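Local coordinates for early 35 kDa protein (Autographa californica nucleopolyhedrovirus, PDB 1P35) that inhibits caspases through a reactive site loop, blocks the apoptosis that infection triggers in the insect host, and suppresses the host RNA interference response, at residues Arg25-Ile30 against Met44-Ser49; Glu98-Ser103 against Gln164-Glu169. All coordinates share one frame; numbering follows the deposited sequence.

Interaction 1 (Arg25-Ile30 against Met44-Ser49)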
loop_
_atom_site.group_PDB
_atom_site.type_symbol
_atom_site.label_atom_id
_atom_site.label_comp_id
_atom_site.label_asym_id
_atom_site.label_seq_id
_atom_site.Cartn_x
_atom_site.Cartn_y
_atom_site.Cartn_z
ATOM N N ARG A 25 -2.855 8.291 -26.382
ATOM C CA ARG A 25 -3.050 8.603 -24.962
ATOM C C ARG A 25 -3.525 7.306 -24.318
ATOM O O ARG A 25 -3.967 6.387 -25.028
ATOM C CB ARG A 25 -4.086 9.746 -24.735
ATOM C CG ARG A 25 -3.664 11.121 -25.237
ATOM C CD ARG A 25 -4.726 12.193 -24.922
ATOM N NE ARG A 25 -4.995 12.285 -23.484
ATOM C CZ ARG A 25 -4.430 13.186 -22.674
ATOM N NH1 ARG A 25 -3.572 14.076 -23.147
ATOM N NH2 ARG A 25 -4.707 13.197 -21.380
ATOM N N GLU A 26 -3.390 7.206 -22.992
ATOM C CA GLU A 26 -3.826 6.000 -22.297
ATOM C C GLU A 26 -4.858 6.312 -21.196
ATOM O O GLU A 26 -4.741 7.294 -20.452
ATOM C CB GLU A 26 -2.623 5.256 -21.684
ATOM C CG GLU A 26 -3.018 4.016 -20.879
ATOM C CD GLU A 26 -1.861 3.503 -20.008
ATOM O OE1 GLU A 26 -1.400 4.264 -19.152
ATOM O OE2 GLU A 26 -1.414 2.346 -20.172
ATOM N N LEU A 27 -5.895 5.490 -21.154
ATOM C CA LEU A 27 -6.930 5.607 -20.184
ATOM C C LEU A 27 -6.859 4.394 -19.258
ATOM O O LEU A 27 -6.870 3.265 -19.735
ATOM C CB LEU A 27 -8.319 5.637 -20.840
ATOM C CG LEU A 27 -9.405 5.592 -19.756
ATOM C CD1 LEU A 27 -9.372 6.932 -18.988
ATOM C CD2 LEU A 27 -10.804 5.409 -20.355
ATOM N N VAL A 28 -6.780 4.663 -17.949
ATOM C CA VAL A 28 -6.767 3.672 -16.901
ATOM C C VAL A 28 -8.070 4.008 -16.182
ATOM O O VAL A 28 -8.373 5.191 -15.847
ATOM C CB VAL A 28 -5.535 3.788 -15.967
ATOM C CG1 VAL A 28 -5.743 2.870 -14.750
ATOM C CG2 VAL A 28 -4.301 3.261 -16.666
ATOM N N TYR A 29 -8.880 2.976 -15.988
ATOM C CA TYR A 29 -10.190 3.199 -15.433
ATOM C C TYR A 29 -10.392 2.019 -14.486
ATOM O O TYR A 29 -10.320 0.855 -14.918
ATOM C CB TYR A 29 -11.245 3.204 -16.585
ATOM C CG TYR A 29 -12.647 3.655 -16.141
ATOM C CD1 TYR A 29 -13.429 2.808 -15.389
ATOM C CD2 TYR A 29 -13.145 4.950 -16.415
ATOM C CE1 TYR A 29 -14.658 3.183 -14.897
ATOM C CE2 TYR A 29 -14.422 5.369 -15.911
ATOM C CZ TYR A 29 -15.169 4.437 -15.138
ATOM O OH TYR A 29 -16.420 4.699 -14.591
ATOM N N ILE A 30 -10.641 2.348 -13.213
ATOM C CA ILE A 30 -10.806 1.379 -12.134
ATOM C C ILE A 30 -12.053 1.732 -11.318
ATOM O O ILE A 30 -12.316 2.937 -10.998
ATOM C CB ILE A 30 -9.600 1.467 -11.116
ATOM C CG1 ILE A 30 -8.306 1.051 -11.758
ATOM C CG2 ILE A 30 -9.816 0.583 -9.893
ATOM C CD1 ILE A 30 -7.196 2.126 -11.462
ATOM N N MET A 44 -20.265 -1.770 -19.186
ATOM C CA MET A 44 -19.986 -0.391 -18.839
ATOM C C MET A 44 -19.493 0.298 -20.111
ATOM O O MET A 44 -18.604 -0.198 -20.777
ATOM C CB MET A 44 -18.920 -0.303 -17.751
ATOM C CG MET A 44 -18.473 1.137 -17.488
ATOM S SD MET A 44 -17.389 1.417 -16.058
ATOM C CE MET A 44 -15.848 0.566 -16.526
ATOM N N MET A 45 -20.073 1.422 -20.466
ATOM C CA MET A 45 -19.639 2.072 -21.694
ATOM C C MET A 45 -19.403 3.512 -21.481
ATOM O O MET A 45 -19.988 4.104 -20.584
ATOM C CB MET A 45 -20.689 1.892 -22.775
ATOM C CG MET A 45 -21.211 0.435 -22.908
ATOM S SD MET A 45 -21.987 0.303 -24.515
ATOM C CE MET A 45 -23.083 -1.154 -24.203
ATOM N N PHE A 46 -18.529 4.109 -22.276
ATOM C CA PHE A 46 -18.336 5.532 -22.076
ATOM C C PHE A 46 -17.595 6.115 -23.257
ATOM O O PHE A 46 -16.913 5.406 -24.034
ATOM C CB PHE A 46 -17.603 5.784 -20.730
ATOM C CG PHE A 46 -16.238 5.085 -20.607
ATOM C CD1 PHE A 46 -15.097 5.618 -21.233
ATOM C CD2 PHE A 46 -16.098 3.906 -19.844
ATOM C CE1 PHE A 46 -13.837 5.012 -21.105
ATOM C CE2 PHE A 46 -14.840 3.276 -19.705
ATOM C CZ PHE A 46 -13.698 3.837 -20.340
ATOM N N ASN A 47 -17.737 7.416 -23.394
ATOM C CA ASN A 47 -17.108 8.127 -24.480
ATOM C C ASN A 47 -15.609 8.350 -24.297
ATOM O O ASN A 47 -15.122 8.520 -23.163
ATOM C CB ASN A 47 -17.811 9.483 -24.667
ATOM C CG ASN A 47 -19.197 9.358 -25.276
ATOM O OD1 ASN A 47 -20.142 10.065 -24.881
ATOM N ND2 ASN A 47 -19.321 8.490 -26.267
ATOM N N ILE A 48 -14.893 8.298 -25.419
ATOM C CA ILE A 48 -13.466 8.589 -25.473
ATOM C C ILE A 48 -13.268 9.429 -26.756
ATOM O O ILE A 48 -14.115 9.403 -27.648
ATOM C CB ILE A 48 -12.573 7.292 -25.438
ATOM C CG1 ILE A 48 -12.979 6.316 -26.537
ATOM C CG2 ILE A 48 -12.639 6.638 -24.030
ATOM C CD1 ILE A 48 -12.136 5.050 -26.536
ATOM N N SER A 49 -12.184 10.193 -26.845
ATOM C CA SER A 49 -11.984 11.059 -28.009
ATOM C C SER A 49 -11.407 10.380 -29.288
ATOM O O SER A 49 -11.228 11.027 -30.302
ATOM C CB SER A 49 -11.103 12.234 -27.608
ATOM O OG SER A 49 -9.849 11.771 -27.141
#
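Tyr29 and Phe46 meet in an offset stack between two strands that face each other across the protein interior. Their ring centroids lie 5.0 Å apart and the planes are turned only 19° from parallel. Phe46 reaches over one face of Tyr29 with CE2, toward the rim of the ring. The two side chains come from opposite strands and slide past each other. Phe46 CG sits between its own backbone N and carbonyl carbon (chi1 58°), and this stands the ring up from strand 42-48.

Met44, two residues before Phe46 and on the same side of the strand, packs beside Tyr29. Its chain bends at the last torsion (chi3 67°) and turns CE toward the CD1-CE1 side of the ring. Met44 SD is 4.4 Å from the Tyr29 centroid, an oblique Met-aromatic contact. The Tyr29 ring thus fits into the notch between Met44 and Phe46. Leu27 points in beside Phe46, though the exact fit there is doubtful. Its CD2 also lies 4.3 Å from Ile48 CG2.

The strand segments run nearly antiparallel, with axes 10.9 Å apart at closest approach. No hydrogen bond joins them. Cys1 touches both aromatic side chains, and Phe168 of strand 164-170 packs on Leu27. The contact is buried side-chain packing between strands 24-33 and 42-48, which do not pair with each other. It rests on shape, dispersion and the polarisable sulfur, with no charge involved.

Interaction 2 (Glu98-Ser103 against Gln164-Glu169)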
loop_
_atom_site.group_PDB
_atom_site.type_symbol
_atom_site.label_atom_id
_atom_site.label_comp_id
_atom_site.label_asym_id
_atom_site.label_seq_id
_atom_site.Cartn_x
_atom_site.Cartn_y
_atom_site.Cartn_z
ATOM N N GLU A 98 -10.039 -7.700 -11.057
ATOM C CA GLU A 98 -10.747 -8.345 -12.164
ATOM C C GLU A 98 -10.558 -7.401 -13.369
ATOM O O GLU A 98 -10.390 -6.201 -13.190
ATOM C CB GLU A 98 -12.233 -8.517 -11.871
ATOM C CG GLU A 98 -12.603 -9.518 -10.808
ATOM C CD GLU A 98 -12.449 -10.934 -11.274
ATOM O OE1 GLU A 98 -11.305 -11.348 -11.554
ATOM O OE2 GLU A 98 -13.476 -11.635 -11.372
ATOM N N HIS A 99 -10.576 -7.939 -14.586
ATOM C CA HIS A 99 -10.404 -7.103 -15.754
ATOM C C HIS A 99 -11.601 -7.079 -16.677
ATOM O O HIS A 99 -12.161 -8.126 -17.017
ATOM C CB HIS A 99 -9.169 -7.542 -16.534
ATOM C CG HIS A 99 -7.906 -7.436 -15.742
ATOM N ND1 HIS A 99 -7.587 -8.313 -14.724
ATOM C CD2 HIS A 99 -6.898 -6.534 -15.789
ATOM C CE1 HIS A 99 -6.435 -7.959 -14.185
ATOM N NE2 HIS A 99 -5.995 -6.883 -14.814
ATOM N N TYR A 100 -12.037 -5.876 -17.039
ATOM C CA TYR A 100 -13.128 -5.798 -17.960
ATOM C C TYR A 100 -12.564 -6.203 -19.333
ATOM O O TYR A 100 -11.384 -5.988 -19.621
ATOM C CB TYR A 100 -13.672 -4.382 -18.111
ATOM C CG TYR A 100 -14.454 -3.806 -16.928
ATOM C CD1 TYR A 100 -13.812 -3.154 -15.873
ATOM C CD2 TYR A 100 -15.827 -3.828 -16.935
ATOM C CE1 TYR A 100 -14.544 -2.530 -14.865
ATOM C CE2 TYR A 100 -16.568 -3.208 -15.937
ATOM C CZ TYR A 100 -15.933 -2.560 -14.909
ATOM O OH TYR A 100 -16.700 -1.935 -13.941
ATOM N N SER A 101 -13.433 -6.785 -20.153
ATOM C CA SER A 101 -13.119 -7.157 -21.521
ATOM C C SER A 101 -13.476 -5.860 -22.349
ATOM O O SER A 101 -14.605 -5.383 -22.322
ATOM C CB SER A 101 -14.001 -8.367 -21.922
ATOM O OG SER A 101 -13.658 -8.840 -23.201
ATOM N N VAL A 102 -12.495 -5.314 -23.060
ATOM C CA VAL A 102 -12.648 -4.087 -23.841
ATOM C C VAL A 102 -12.740 -4.220 -25.372
ATOM O O VAL A 102 -11.929 -4.944 -26.019
ATOM C CB VAL A 102 -11.444 -3.116 -23.526
ATOM C CG1 VAL A 102 -11.531 -1.865 -24.314
ATOM C CG2 VAL A 102 -11.417 -2.815 -21.998
ATOM N N SER A 103 -13.727 -3.520 -25.927
ATOM C CA SER A 103 -13.921 -3.413 -27.379
ATOM C C SER A 103 -14.275 -1.924 -27.672
ATOM O O SER A 103 -14.506 -1.144 -26.739
ATOM C CB SER A 103 -15.018 -4.385 -27.909
ATOM O OG SER A 103 -16.323 -4.061 -27.460
ATOM N N GLN A 164 -12.400 -3.647 -10.181
ATOM C CA GLN A 164 -12.614 -4.088 -11.558
ATOM C C GLN A 164 -11.775 -3.092 -12.324
ATOM O O GLN A 164 -11.982 -1.898 -12.171
ATOM C CB GLN A 164 -14.063 -3.978 -11.987
ATOM C CG GLN A 164 -15.072 -4.318 -10.898
ATOM C CD GLN A 164 -14.814 -5.636 -10.270
ATOM O OE1 GLN A 164 -14.239 -6.533 -10.897
ATOM N NE2 GLN A 164 -15.255 -5.789 -9.025
ATOM N N VAL A 165 -10.840 -3.563 -13.157
ATOM C CA VAL A 165 -9.922 -2.643 -13.806
ATOM C C VAL A 165 -9.797 -2.799 -15.324
ATOM O O VAL A 165 -10.224 -3.807 -15.908
ATOM C CB VAL A 165 -8.523 -2.771 -13.129
ATOM C CG1 VAL A 165 -8.687 -2.826 -11.588
ATOM C CG2 VAL A 165 -7.834 -4.105 -13.552
ATOM N N LEU A 166 -9.276 -1.758 -15.971
ATOM C CA LEU A 166 -9.078 -1.797 -17.418
ATOM C C LEU A 166 -8.149 -0.670 -17.747
ATOM O O LEU A 166 -8.041 0.276 -16.987
ATOM C CB LEU A 166 -10.375 -1.615 -18.203
ATOM C CG LEU A 166 -11.078 -0.235 -18.169
ATOM C CD1 LEU A 166 -10.601 0.641 -19.300
ATOM C CD2 LEU A 166 -12.573 -0.405 -18.354
ATOM N N SER A 167 -7.444 -0.810 -18.862
ATOM C CA SER A 167 -6.560 0.222 -19.352
ATOM C C SER A 167 -6.313 -0.038 -20.836
ATOM O O SER A 167 -6.266 -1.171 -21.270
ATOM C CB SER A 167 -5.245 0.255 -18.562
ATOM O OG SER A 167 -4.635 -1.024 -18.484
ATOM N N PHE A 168 -6.157 1.020 -21.615
ATOM C CA PHE A 168 -5.945 0.835 -23.024
ATOM C C PHE A 168 -5.397 2.136 -23.621
ATOM O O PHE A 168 -5.505 3.209 -22.997
ATOM C CB PHE A 168 -7.283 0.399 -23.687
ATOM C CG PHE A 168 -8.406 1.453 -23.575
ATOM C CD1 PHE A 168 -8.297 2.686 -24.219
ATOM C CD2 PHE A 168 -9.515 1.224 -22.759
ATOM C CE1 PHE A 168 -9.281 3.695 -24.039
ATOM C CE2 PHE A 168 -10.497 2.199 -22.570
ATOM C CZ PHE A 168 -10.370 3.448 -23.214
ATOM N N GLU A 169 -4.751 2.028 -24.781
ATOM C CA GLU A 169 -4.262 3.208 -25.476
ATOM C C GLU A 169 -5.211 3.519 -26.618
ATOM O O GLU A 169 -5.788 2.623 -27.235
ATOM C CB GLU A 169 -2.864 3.000 -26.054
ATOM C CG GLU A 169 -1.773 3.181 -25.042
ATOM C CD GLU A 169 -0.435 2.723 -25.548
ATOM O OE1 GLU A 169 -0.117 3.051 -26.696
ATOM O OE2 GLU A 169 0.307 2.063 -24.797
#
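Glu98 O takes the shorter of the two backbone bonds here, from Val165 N at 2.7 Å. Gln164 CA adds a weaker CA-H...O contact to the same oxygen. Val165 O then accepts Tyr100 N at 3.0 Å, and His99 CA approaches this oxygen too, at 3.3 Å. The two bonds flank His99 and make a short parallel pairing, Glu98 with Gln164 and His99 with Val165. Strand 98-106 is broken at Tyr100, so the regular pairing stops at these two pairs. Beyond the break, Ser101 and Ser103 bond through their backbones to strand 148-154.

His99 and Val165 lie side by side on one face of the sheet. Val165 CG2 sits over a face of the imidazole, 3.8 Å from its centroid, a CH-pi contact. Glu98 and Gln164 occupy the other face. Glu98 CB and CG lie beside Gln164 OE1, a buried oxygen for which the model offers no hydrogen-bond partner.

Tyr100 leans inward across Gln164, its ring plane 85° from the amide plane. Its CE1 is 3.3 Å from Gln164 CB, while CD1 is 3.9 Å from Leu166 CD2. Farther along, Val102 divides its two methyls: CG1 meets Phe168 CD2, and CG2 meets Leu166 CB.

The two backbone hydrogen bonds thus set the register at one end of the contact, and apolar side chains close the other. Tyr100 serves both, burying its ring while its hydroxyl is hydrogen-bonded to Asn31 OD1 on strand 24-33, beyond strand 164-170.

How the interactions relate
Interaction 1 is wholly buried near the centre of the chain, whereas interaction 2 is only partly buried and has His99 at the surface. Strands 24-33 and 164-170 are neighbours in a sheet, joined by probable hydrogen bonds from Leu27 N to Phe168 O and from Tyr29 N to Leu166 O. Interaction 2 adds strand 98-106 to strand 164-170 by backbone bonding. Interaction 1 instead spans between strands that do not pair, through side chains alone. The two share an apolar interior: Met44 CE lies 3.5 Å from Tyr100 CZ, and Phe168 touches Ile48. Sulfur and rings dominate the first contact; the second combines two peptide hydrogen bonds with side-chain packing.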